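Local atomic coordinates of bradyzoite surface antigen BSR4 (Toxoplasma gondii, PDB entry 2JKS), a protein that is a zinc-binding surface antigen of the SAG1-related family, found on the bradyzoite stage of the parasite and probably exposed to the host. Residues C218-D221 with S222-V225. Numbering follows the deposited sequence.
Sequences CVAD and SKDV
The carbonyl oxygen of Ala220 takes two N-H donors from Lys223, one from each end of that residue. The firmer is the backbone bond, Lys223 N to Ala220 O at 3.0 Å, with an N-H...O angle of 157°; the donor stands 43° out of the carbonyl plane. The second, from Lys223 NZ at 3.3 Å, is weak. It depends on a folded-back chain: with CG anti to the carbonyl carbon (chi1 -46°) and bends at chi2 and again at chi4, the aliphatic carbons pass alongside the same oxygen and return the ammonium group to within 4.0 Å of Ala220 CB. Water 1 accepts from NZ at 3.1 Å and donates to Asp221 OD1, a bridge between opposite charges whose nearest atoms, OD1 and NZ, stay 5.7 Å apart. Gln270 on strand 269-277 adds a weak bond to NZ.

An i to i+3 backbone bond identifies a beta-turn over Ala220-Lys223; Asp221 and Ser222 at its corners both have helical backbone angles, as in type I, and Lys223, the closing residue, has a positive phi. This turn lies in the connection between strands 216-218 and 230-232 of the second SRS domain. The hydroxyl of Ser222 bonds to the backbone oxygen of Arg227, and beyond the turn Asp224 OD2 forms a salt bridge with Arg227 NH1. Where the chain comes back, Val225 CG2 lies 4.4 Å from Cys218 SG, a loose apolar approach to the sulfur that Cys218 shares in a disulfide with Cys228, and both Val225 and Cys218 pack on Leu272.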
ATOM      1  N   CYS A 218      -1.245 -14.966  20.502  1.00 26.17           N
ATOM      2  CA  CYS A 218      -2.211 -15.893  19.910  1.00 25.31           C
ATOM      3  C   CYS A 218      -1.561 -17.274  19.856  1.00 26.24           C
ATOM      4  O   CYS A 218      -0.403 -17.423  19.389  1.00 24.39           O
ATOM      5  CB  CYS A 218      -2.623 -15.475  18.488  1.00 25.06           C
ATOM      6  SG  CYS A 218      -3.082 -13.739  18.229  1.00 27.62           S
ATOM      7  N   VAL A 219      -2.251 -18.294  20.355  1.00 27.79           N
ATOM      8  CA  VAL A 219      -1.752 -19.669  20.129  1.00 29.51           C
ATOM      9  C   VAL A 219      -1.355 -19.896  18.658  1.00 30.12           C
ATOM     10  O   VAL A 219      -2.105 -19.538  17.728  1.00 30.57           O
ATOM     11  CB  VAL A 219      -2.753 -20.740  20.618  1.00 30.71           C
ATOM     12  CG1 VAL A 219      -2.117 -22.147  20.499  1.00 31.71           C
ATOM     13  CG2 VAL A 219      -3.113 -20.424  22.045  1.00 32.39           C
ATOM     14  N   ALA A 220      -0.170 -20.475  18.455  1.00 30.06           N
ATOM     15  CA  ALA A 220       0.416 -20.500  17.126  1.00 30.58           C
ATOM     16  C   ALA A 220      -0.282 -21.498  16.193  1.00 30.26           C
ATOM     17  O   ALA A 220      -0.175 -21.335  14.996  1.00 28.45           O
ATOM     18  CB  ALA A 220       1.931 -20.737  17.197  1.00 30.70           C
ATOM     19  N   ASP A 221      -1.034 -22.474  16.749  1.00 31.68           N
ATOM     20  CA  ASP A 221      -1.671 -23.573  15.931  1.00 33.19           C
ATOM     21  C   ASP A 221      -2.567 -23.063  14.808  1.00 32.30           C
ATOM     22  O   ASP A 221      -2.615 -23.642  13.735  1.00 31.20           O
ATOM     23  CB  ASP A 221      -2.544 -24.541  16.769  1.00 34.86           C
ATOM     24  CG  ASP A 221      -2.036 -24.761  18.185  1.00 41.90           C
ATOM     25  OD1 ASP A 221      -0.827 -24.539  18.458  1.00 46.67           O
ATOM     26  OD2 ASP A 221      -2.879 -25.182  19.046  1.00 48.55           O
ATOM     27  N   SER A 222      -3.265 -21.956  15.042  1.00 31.00           N
ATOM     28  CA  SER A 222      -4.148 -21.398  14.001  1.00 30.34           C
ATOM     29  C   SER A 222      -3.399 -20.901  12.753  1.00 29.82           C
ATOM     30  O   SER A 222      -3.975 -20.824  11.691  1.00 27.33           O
ATOM     31  CB  SER A 222      -4.980 -20.222  14.568  1.00 30.53           C
ATOM     32  OG  SER A 222      -4.170 -19.033  14.588  1.00 29.19           O
ATOM     33  N   LYS A 223      -2.112 -20.550  12.906  1.00 29.80           N
ATOM     34  CA  LYS A 223      -1.337 -19.886  11.817  1.00 29.73           C
ATOM     35  C   LYS A 223      -2.043 -18.677  11.155  1.00 29.27           C
ATOM     36  O   LYS A 223      -1.783 -18.310  10.012  1.00 26.70           O
ATOM     37  CB  LYS A 223      -0.809 -20.937  10.783  1.00 32.11           C
ATOM     38  CG  LYS A 223      -0.147 -22.193  11.383  1.00 32.48           C
ATOM     39  CD  LYS A 223       1.021 -21.902  12.299  1.00 39.40           C
ATOM     40  CE  LYS A 223       1.918 -23.176  12.614  1.00 39.39           C
ATOM     41  NZ  LYS A 223       2.429 -23.141  14.049  1.00 42.95           N
ATOM     42  N   ASP A 224      -2.906 -17.997  11.917  1.00 27.69           N
ATOM     43  CA  ASP A 224      -3.698 -16.936  11.336  1.00 28.29           C
ATOM     44  C   ASP A 224      -4.030 -15.990  12.458  1.00 27.64           C
ATOM     45  O   ASP A 224      -4.770 -16.325  13.395  1.00 26.68           O
ATOM     46  CB  ASP A 224      -4.971 -17.536  10.710  1.00 28.87           C
ATOM     47  CG  ASP A 224      -5.859 -16.519  10.072  1.00 31.60           C
ATOM     48  OD1 ASP A 224      -5.574 -15.293  10.039  1.00 32.36           O
ATOM     49  OD2 ASP A 224      -6.874 -16.972   9.549  1.00 35.70           O
ATOM     50  N   VAL A 225      -3.496 -14.784  12.372  1.00 26.98           N
ATOM     51  CA  VAL A 225      -3.807 -13.781  13.397  1.00 26.97           C
ATOM     52  C   VAL A 225      -5.329 -13.452  13.508  1.00 28.72           C
ATOM     53  O   VAL A 225      -5.762 -12.919  14.531  1.00 28.88           O
ATOM     54  CB  VAL A 225      -2.960 -12.481  13.157  1.00 27.03           C
ATOM     55  CG1 VAL A 225      -3.500 -11.652  11.992  1.00 24.45           C
ATOM     56  CG2 VAL A 225      -2.839 -11.638  14.427  1.00 25.59           C
TER
HETATM   57  O   HOH W   1       1.138 -25.214  15.904  1.00 45.73           O